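Local coordinates for protein peptidoglycan glycosyltransferase (Eggerthella lenta, PDB 4MNR) that belongs to the penicillin-binding proteins and pairs a dimerisation-type domain with a transpeptidase-family domain of the beta-lactamase clan, at residues T150-A153 with A154-A157; D199-G202 with E203-F207; V377-G380 with V381-G385; D433-E436 with G437-T440. All coordinates share one frame; numbering follows the deposited sequence.

Contact 1: residues T150-A153 with A154-A157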
loop_
_atom_site.group_PDB
_atom_site.type_symbol
_atom_site.label_atom_id
_atom_site.label_comp_id
_atom_site.label_asym_id
_atom_site.label_seq_id
_atom_site.Cartn_x
_atom_site.Cartn_y
_atom_site.Cartn_z
ATOM N N THR A 150 -0.988 -17.280 0.793
ATOM C CA THR A 150 0.248 -17.396 1.532
ATOM C C THR A 150 0.561 -18.857 1.827
ATOM O O THR A 150 -0.075 -19.771 1.280
ATOM C CB THR A 150 0.205 -16.519 2.811
ATOM O OG1 THR A 150 1.517 -16.436 3.383
ATOM C CG2 THR A 150 -0.786 -17.088 3.824
ATOM N N TYR A 151 1.571 -19.069 2.664
ATOM C CA TYR A 151 2.102 -20.394 2.929
ATOM C C TYR A 151 2.851 -20.376 4.249
ATOM O O TYR A 151 3.221 -19.310 4.757
ATOM C CB TYR A 151 3.062 -20.823 1.808
ATOM C CG TYR A 151 4.264 -19.900 1.637
ATOM C CD1 TYR A 151 4.142 -18.684 0.988
ATOM C CD2 TYR A 151 5.516 -20.264 2.112
ATOM C CE1 TYR A 151 5.220 -17.844 0.827
ATOM C CE2 TYR A 151 6.607 -19.426 1.960
ATOM C CZ TYR A 151 6.454 -18.223 1.314
ATOM O OH TYR A 151 7.537 -17.390 1.156
ATOM N N ASN A 152 3.063 -21.554 4.820
ATOM C CA ASN A 152 3.923 -21.653 5.997
ATOM C C ASN A 152 5.368 -21.477 5.571
ATOM O O ASN A 152 5.843 -22.201 4.689
ATOM C CB ASN A 152 3.765 -23.017 6.659
ATOM C CG ASN A 152 2.399 -23.214 7.248
ATOM O OD1 ASN A 152 1.764 -22.263 7.707
ATOM N ND2 ASN A 152 1.930 -24.455 7.238
ATOM N N ALA A 153 6.061 -20.543 6.213
ATOM C CA ALA A 153 7.457 -20.242 5.897
ATOM C C ALA A 153 8.332 -21.483 5.898
ATOM O O ALA A 153 9.226 -21.606 5.060
ATOM C CB ALA A 153 8.020 -19.186 6.861
ATOM N N ALA A 154 8.059 -22.408 6.818
ATOM C CA ALA A 154 8.851 -23.625 6.935
ATOM C C ALA A 154 8.784 -24.463 5.663
ATOM O O ALA A 154 9.725 -25.189 5.342
ATOM C CB ALA A 154 8.398 -24.454 8.140
ATOM N N ASP A 155 7.673 -24.348 4.941
ATOM C CA ASP A 155 7.428 -25.191 3.774
ATOM C C ASP A 155 7.806 -24.545 2.449
ATOM O O ASP A 155 7.260 -24.913 1.411
ATOM C CB ASP A 155 5.957 -25.588 3.728
ATOM C CG ASP A 155 5.529 -26.363 4.948
ATOM O OD1 ASP A 155 6.310 -27.222 5.409
ATOM O OD2 ASP A 155 4.415 -26.110 5.451
ATOM N N PHE A 156 8.739 -23.597 2.477
ATOM C CA PHE A 156 9.124 -22.867 1.267
ATOM C C PHE A 156 9.567 -23.769 0.112
ATOM O O PHE A 156 9.259 -23.490 -1.047
ATOM C CB PHE A 156 10.220 -21.837 1.578
ATOM C CG PHE A 156 11.515 -22.451 2.024
ATOM C CD1 PHE A 156 11.736 -22.738 3.366
ATOM C CD2 PHE A 156 12.515 -22.741 1.111
ATOM C CE1 PHE A 156 12.928 -23.311 3.784
ATOM C CE2 PHE A 156 13.707 -23.317 1.521
ATOM C CZ PHE A 156 13.917 -23.600 2.860
ATOM N N ALA A 157 10.269 -24.858 0.427
ATOM C CA ALA A 157 10.779 -25.759 -0.604
ATOM C C ALA A 157 9.642 -26.428 -1.372
ATOM O O ALA A 157 9.638 -26.455 -2.607
ATOM C CB ALA A 157 11.704 -26.800 0.011
#
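The ring of Phe156 meets the carbonyl oxygen of Ala153 at its edge, in the ring plane, with CD1 3.2 Å from Ala153 O. Its CG sits between the backbone N and the carbonyl carbon (chi1 65°), which holds the ring beside that oxygen. Beyond the two segments, the ring of Tyr65 lies almost parallel to Phe156, and His61 meets Tyr151 edge-to-face. The two aromatic side chains of the contact touch only loosely, through Tyr151 CE2 and Phe156 CB, 4.4 Å apart.

Two backbone bonds make the turn into the helix. Asp155 N donates to Asn152 O over 2.8 Å, and Phe156 N to Ala153 O over 3.3 Å, each donor standing well above its carbonyl plane. Side by side on the outside, the Asn152 amide and Asp155 carboxylate have planes 54° apart; ND2 reaches OD2 at 3.5 Å, a weak bond. Asp155 holds the N-cap position, yet its carboxylate makes no capping bond.

The turn leads from strand 142-148 into helix 156-165 and rests against helix 60-63: Ala153 touches Ser60 and Val63, and Tyr151 O accepts a hydrogen bond from the Ser60 hydroxyl.

Contact 2: residues D199-G202 with E203-F207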
loop_
_atom_site.group_PDB
_atom_site.type_symbol
_atom_site.label_atom_id
_atom_site.label_comp_id
_atom_site.label_asym_id
_atom_site.label_seq_id
_atom_site.Cartn_x
_atom_site.Cartn_y
_atom_site.Cartn_z
ATOM N N ASP A 199 -4.441 25.210 -5.870
ATOM C CA ASP A 199 -5.587 26.120 -5.940
ATOM C C ASP A 199 -6.352 26.006 -7.258
ATOM O O ASP A 199 -6.872 26.996 -7.770
ATOM C CB ASP A 199 -5.153 27.572 -5.707
ATOM C CG ASP A 199 -6.255 28.420 -5.104
ATOM O OD1 ASP A 199 -7.031 27.886 -4.282
ATOM O OD2 ASP A 199 -6.345 29.618 -5.451
ATOM N N VAL A 200 -6.425 24.793 -7.793
ATOM C CA VAL A 200 -7.214 24.551 -8.997
ATOM C C VAL A 200 -8.710 24.575 -8.676
ATOM O O VAL A 200 -9.518 25.083 -9.455
ATOM C CB VAL A 200 -6.839 23.208 -9.645
ATOM C CG1 VAL A 200 -7.776 22.891 -10.812
ATOM C CG2 VAL A 200 -5.383 23.242 -10.106
ATOM N N ALA A 201 -9.068 24.017 -7.525
ATOM C CA ALA A 201 -10.449 24.001 -7.061
ATOM C C ALA A 201 -10.408 23.971 -5.548
ATOM O O ALA A 201 -9.344 23.758 -4.957
ATOM C CB ALA A 201 -11.190 22.774 -7.582
ATOM N N GLY A 202 -11.565 24.167 -4.924
ATOM C CA GLY A 202 -11.670 24.024 -3.480
ATOM C C GLY A 202 -12.719 22.987 -3.127
ATOM O O GLY A 202 -13.434 22.500 -4.006
ATOM N N GLU A 203 -12.832 22.662 -1.840
ATOM C CA GLU A 203 -13.762 21.634 -1.390
ATOM C C GLU A 203 -15.189 21.982 -1.775
ATOM O O GLU A 203 -16.014 21.096 -1.982
ATOM C CB GLU A 203 -13.692 21.465 0.131
ATOM C CG GLU A 203 -12.331 21.063 0.680
ATOM C CD GLU A 203 -11.485 22.268 1.083
ATOM O OE1 GLU A 203 -11.501 23.281 0.353
ATOM O OE2 GLU A 203 -10.810 22.204 2.135
ATOM N N ASP A 204 -15.456 23.283 -1.879
ATOM C CA ASP A 204 -16.792 23.805 -2.164
ATOM C C ASP A 204 -17.073 24.041 -3.651
ATOM O O ASP A 204 -18.172 24.469 -4.017
ATOM C CB ASP A 204 -17.017 25.109 -1.382
ATOM C CG ASP A 204 -15.899 26.137 -1.606
ATOM O OD1 ASP A 204 -16.152 27.352 -1.423
ATOM O OD2 ASP A 204 -14.767 25.734 -1.959
ATOM N N THR A 205 -16.091 23.767 -4.507
ATOM C CA THR A 205 -16.261 23.996 -5.943
ATOM C C THR A 205 -17.257 22.996 -6.507
ATOM O O THR A 205 -17.157 21.816 -6.226
ATOM C CB THR A 205 -14.917 23.885 -6.689
ATOM O OG1 THR A 205 -14.030 24.904 -6.199
ATOM C CG2 THR A 205 -15.109 24.090 -8.194
ATOM N N VAL A 206 -18.216 23.474 -7.305
ATOM C CA VAL A 206 -19.285 22.610 -7.800
ATOM C C VAL A 206 -18.984 22.079 -9.193
ATOM O O VAL A 206 -18.580 22.838 -10.082
ATOM C CB VAL A 206 -20.655 23.333 -7.790
ATOM C CG1 VAL A 206 -21.716 22.491 -8.501
ATOM C CG2 VAL A 206 -21.081 23.630 -6.370
ATOM N N PHE A 207 -19.187 20.776 -9.382
ATOM C CA PHE A 207 -18.981 20.124 -10.672
ATOM C C PHE A 207 -20.211 19.313 -11.054
ATOM O O PHE A 207 -20.890 18.765 -10.191
ATOM C CB PHE A 207 -17.837 19.116 -10.592
ATOM C CG PHE A 207 -16.479 19.722 -10.490
ATOM C CD1 PHE A 207 -15.984 20.125 -9.263
ATOM C CD2 PHE A 207 -15.677 19.840 -11.611
ATOM C CE1 PHE A 207 -14.717 20.667 -9.163
ATOM C CE2 PHE A 207 -14.410 20.385 -11.523
ATOM C CZ PHE A 207 -13.925 20.793 -10.296
#
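Gly202 and Thr205 grip each other twice, and this pair forms the tight part of the contact. Gly202 N donates to Thr205 OG1 over 2.9 Å, almost straight at 171°. In the reverse direction Thr205 N donates to Gly202 O over 3.0 Å, closing a type I beta turn from Gly202 to Thr205; here the donor stands above the carbonyl plane. The hydroxyl is placed for its bond because OG1 lies anti to the carbonyl carbon of Thr205 (chi1 -62°), which turns it back over the turn. The methyl of Ala201 completes this side, its CB 3.8 Å from Thr205 OG1.

Elsewhere the fit slackens. Ala201 CB comes near the edge of the Phe207 ring, close to its plane, but stays 4.3 Å from CZ; the ring also packs on Val244 and Glu251 of helix 242-263. Asp204 is exposed at the turn's corner, and its side chain meets the other segment through OD2, 3.6 Å from Gly202 C. The chain bends at chi2 of Glu203, bringing OE1 within 3.7 Å of Gly202 C, although the main partner of that oxygen is Arg373, in a salt bridge. The segment as a whole runs from helix 188-197, which ends in a Schellman motif at Asp199, through the turn into strand 206-209.

A magnesium ion lies about 4 Å from the Thr205 side chain. The chemistry is uneven: the amide and carbonyl of Gly202 are both used, whereas Glu203 N is buried without a partner in the model. Beside Arg373, the Glu203 carboxylate would probably favour its charged form.

Contact 3: residues V377-G380 with V381-G385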
loop_
_atom_site.group_PDB
_atom_site.type_symbol
_atom_site.label_atom_id
_atom_site.label_comp_id
_atom_site.label_asym_id
_atom_site.label_seq_id
_atom_site.Cartn_x
_atom_site.Cartn_y
_atom_site.Cartn_z
ATOM N N VAL A 377 -11.880 16.022 4.408
ATOM C CA VAL A 377 -12.748 15.464 3.366
ATOM C C VAL A 377 -12.847 13.942 3.508
ATOM O O VAL A 377 -13.922 13.362 3.351
ATOM C CB VAL A 377 -12.239 15.823 1.953
ATOM C CG1 VAL A 377 -13.074 15.114 0.880
ATOM C CG2 VAL A 377 -12.288 17.320 1.751
ATOM N N LEU A 378 -11.723 13.299 3.830
ATOM C CA LEU A 378 -11.712 11.844 3.997
ATOM C C LEU A 378 -12.475 11.369 5.242
ATOM O O LEU A 378 -12.975 10.236 5.292
ATOM C CB LEU A 378 -10.280 11.306 4.006
ATOM C CG LEU A 378 -9.490 11.584 2.724
ATOM C CD1 LEU A 378 -8.136 10.893 2.771
ATOM C CD2 LEU A 378 -10.267 11.154 1.479
ATOM N N LEU A 379 -12.578 12.229 6.252
ATOM C CA LEU A 379 -13.431 11.913 7.387
ATOM C C LEU A 379 -14.861 11.835 6.874
ATOM O O LEU A 379 -15.637 10.969 7.276
ATOM C CB LEU A 379 -13.289 12.976 8.484
ATOM C CG LEU A 379 -14.121 12.777 9.748
ATOM C CD1 LEU A 379 -13.916 11.383 10.332
ATOM C CD2 LEU A 379 -13.746 13.844 10.769
ATOM N N GLY A 380 -15.196 12.736 5.951
ATOM C CA GLY A 380 -16.508 12.752 5.338
ATOM C C GLY A 380 -16.834 11.500 4.544
ATOM O O GLY A 380 -17.990 11.084 4.477
ATOM N N VAL A 381 -15.816 10.908 3.916
ATOM C CA VAL A 381 -16.010 9.681 3.164
ATOM C C VAL A 381 -16.547 8.595 4.083
ATOM O O VAL A 381 -17.476 7.858 3.730
ATOM C CB VAL A 381 -14.684 9.204 2.533
ATOM C CG1 VAL A 381 -14.841 7.798 1.968
ATOM C CG2 VAL A 381 -14.248 10.184 1.441
ATOM N N VAL A 382 -15.982 8.529 5.283
ATOM C CA VAL A 382 -16.355 7.488 6.228
ATOM C C VAL A 382 -17.661 7.821 6.966
ATOM O O VAL A 382 -18.480 6.939 7.243
ATOM C CB VAL A 382 -15.198 7.211 7.207
ATOM C CG1 VAL A 382 -15.643 6.245 8.312
ATOM C CG2 VAL A 382 -14.014 6.652 6.436
ATOM N N GLN A 383 -17.878 9.100 7.254
ATOM C CA GLN A 383 -19.103 9.506 7.941
ATOM C C GLN A 383 -20.343 9.527 7.051
ATOM O O GLN A 383 -21.441 9.153 7.496
ATOM C CB GLN A 383 -18.909 10.874 8.598
ATOM C CG GLN A 383 -17.875 10.870 9.712
ATOM C CD GLN A 383 -17.768 12.216 10.405
ATOM O OE1 GLN A 383 -18.049 13.255 9.812
ATOM N NE2 GLN A 383 -17.366 12.200 11.671
ATOM N N ASN A 384 -20.175 9.948 5.798
ATOM C CA ASN A 384 -21.316 10.235 4.937
ATOM C C ASN A 384 -21.256 9.624 3.541
ATOM O O ASN A 384 -22.206 9.746 2.763
ATOM C CB ASN A 384 -21.498 11.748 4.806
ATOM C CG ASN A 384 -21.727 12.421 6.146
ATOM O OD1 ASN A 384 -22.565 11.984 6.934
ATOM N ND2 ASN A 384 -20.974 13.477 6.418
ATOM N N GLY A 385 -20.150 8.976 3.214
ATOM C CA GLY A 385 -19.947 8.516 1.854
ATOM C C GLY A 385 -19.801 7.020 1.699
ATOM O O GLY A 385 -20.454 6.236 2.388
#
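Val381, Gly380 and Leu379 bury the most surface in this continuous piece of alpha-helix, the C-terminal part of helix 368-384. The canonical i to i+4 bonds supply the frame: Val381 N donates to Val377 O over 3.2 Å and Gln383 N to Leu379 O over 2.9 Å, both in the carbonyl plane. The bond from Val382 N to Leu378 O is weak at 3.5 Å, and weak i to i+3 bonds from Val381 N and Val382 N accompany it, so these two amides are each shared between two carbonyls.

Val381 works through its CG2 branch, which lies alongside the Leu378 side chain and meets Leu378 CD2 at 4.1 Å. Both side chains point the same way into the protein, where Val381 and Val377 touch Thr237 of helix 233-239 and Leu378 lies on Ile189 of helix 188-197 and on strand 398-406. Gly380, with no side chain, contributes its carbonyl, which accepts from Asn384 N over 2.8 Å.

Leu379 belongs to the more open flank. Its CG stands anti to the backbone N (chi1 -180°), sending the isobutyl group along the helix toward Gln383. The two side chains cross obliquely, the amide of Gln383 coming over the branch point of the leucine. Gln383 is extended beyond CG and so carries the amide that far, placing its CD 3.7 Å from Leu379 CG. Nearer the backbone, Gln383 CG lies 3.3 Å from Leu379 O.

Contact 4: residues D433-E436 with G437-T440; sequences DGEE and GVGT
Glu435 to Val438 form a type II beta turn that runs directly into helix 438-453. Its closing bond is from Val438 N to Glu435 O, 3.1 Å long with an N-H...O angle of 159°, the donor standing above the carbonyl plane. Gly437 takes the third place of the turn with positive phi (82°), as that turn type requires, and it is also the N-cap residue. From there Thr440 N makes only a weak 3.2 Å bond to Gly437 O, while Gly439 N is hydrogen-bonded to the hydroxyl of Ser412.

Val438 is the buried side chain, pushed back against the turn that precedes it. Its CG1 lies between the backbone N and the carbonyl carbon (chi1 67°), which turns this methyl over the Glu435 peptide and toward Gly434, whose CA it meets at 3.8 Å. Glu435 folds at chi2 and brings its carboxylate slantwise past the other branch: OE1 is 3.8 Å from Val438 CG2. The same oxygen is engaged by Arg128 in a salt bridge, and Arg128 in turn touches Val438, so the charged pair lies beside the apolar group. Glu436, extended and exposed, touches Gly437 N with its CB at 3.4 Å.

The turn links strand 425-431 of the five-stranded antiparallel sheet to the C-terminal helix of the transpeptidase-family domain. The tightest side-chain approach is Val438 CG1 to Glu435 O, 3.2 Å.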
loop_
_atom_site.group_PDB
_atom_site.type_symbol
_atom_site.label_atom_id
_atom_site.label_comp_id
_atom_site.label_asym_id
_atom_site.label_seq_id
_atom_site.Cartn_x
_atom_site.Cartn_y
_atom_site.Cartn_z
ATOM N N ASP A 433 -10.459 -8.908 -7.190
ATOM C CA ASP A 433 -11.741 -9.502 -7.592
ATOM C C ASP A 433 -12.728 -9.542 -6.432
ATOM O O ASP A 433 -13.413 -10.546 -6.228
ATOM C CB ASP A 433 -11.523 -10.914 -8.138
ATOM C CG ASP A 433 -10.425 -10.960 -9.178
ATOM O OD1 ASP A 433 -10.507 -10.171 -10.145
ATOM O OD2 ASP A 433 -9.473 -11.754 -9.014
ATOM N N GLY A 434 -12.782 -8.460 -5.667
ATOM C CA GLY A 434 -13.587 -8.428 -4.458
ATOM C C GLY A 434 -14.982 -7.887 -4.678
ATOM O O GLY A 434 -15.220 -7.139 -5.620
ATOM N N GLU A 435 -15.912 -8.290 -3.817
ATOM C CA GLU A 435 -17.267 -7.741 -3.822
ATOM C C GLU A 435 -17.172 -6.247 -3.557
ATOM O O GLU A 435 -16.215 -5.795 -2.942
ATOM C CB GLU A 435 -18.101 -8.399 -2.719
ATOM C CG GLU A 435 -18.177 -9.913 -2.803
ATOM C CD GLU A 435 -16.968 -10.630 -2.206
ATOM O OE1 GLU A 435 -16.029 -9.956 -1.732
ATOM O OE2 GLU A 435 -16.961 -11.882 -2.203
ATOM N N GLU A 436 -18.151 -5.476 -4.020
ATOM C CA GLU A 436 -18.111 -4.029 -3.818
ATOM C C GLU A 436 -17.983 -3.682 -2.335
ATOM O O GLU A 436 -18.741 -4.184 -1.509
ATOM C CB GLU A 436 -19.360 -3.370 -4.403
ATOM C CG GLU A 436 -19.336 -1.851 -4.339
ATOM C CD GLU A 436 -20.675 -1.233 -4.700
ATOM O OE1 GLU A 436 -21.610 -1.993 -5.037
ATOM O OE2 GLU A 436 -20.794 0.010 -4.640
ATOM N N GLY A 437 -16.985 -2.864 -2.007
ATOM C CA GLY A 437 -16.796 -2.390 -0.649
ATOM C C GLY A 437 -16.073 -3.319 0.312
ATOM O O GLY A 437 -15.914 -2.983 1.483
ATOM N N VAL A 438 -15.646 -4.488 -0.159
ATOM C CA VAL A 438 -15.061 -5.482 0.751
ATOM C C VAL A 438 -13.732 -5.006 1.340
ATOM O O VAL A 438 -13.389 -5.325 2.488
ATOM C CB VAL A 438 -14.933 -6.885 0.089
ATOM C CG1 VAL A 438 -13.905 -6.880 -1.040
ATOM C CG2 VAL A 438 -14.584 -7.948 1.132
ATOM N N GLY A 439 -12.993 -4.220 0.564
ATOM C CA GLY A 439 -11.725 -3.688 1.029
ATOM C C GLY A 439 -11.933 -2.838 2.270
ATOM O O GLY A 439 -11.198 -2.945 3.248
ATOM N N THR A 440 -12.976 -2.016 2.233
ATOM C CA THR A 440 -13.291 -1.123 3.335
ATOM C C THR A 440 -13.729 -1.908 4.565
ATOM O O THR A 440 -13.328 -1.596 5.685
ATOM C CB THR A 440 -14.407 -0.173 2.919
ATOM O OG1 THR A 440 -13.984 0.530 1.742
ATOM C CG2 THR A 440 -14.720 0.824 4.048
#

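All four contacts are local. Contacts 1 and 4 start helices, contact 2 follows one, and contact 3 lies in the last part of one. Contacts 2 and 4 are surface contacts, while 1 and 3 are partly buried. Contacts 1 and 4 both lead from strands of the five-stranded sheet, yet the former meets aromatic groups of the N-terminal part whereas the latter has glycines and carboxylates paired with Arg128 and Lys406 outside its segments. Contact 2 relies on a hydroxyl; contact 3, almost wholly helical, is mainly backbone bonding with apolar flanks. Contacts 2 and 3 touch, Glu203 CG lying 3.9 Å from Val377 CG2; contact 1 is remote, its centre about 50 Å from that of contact 2.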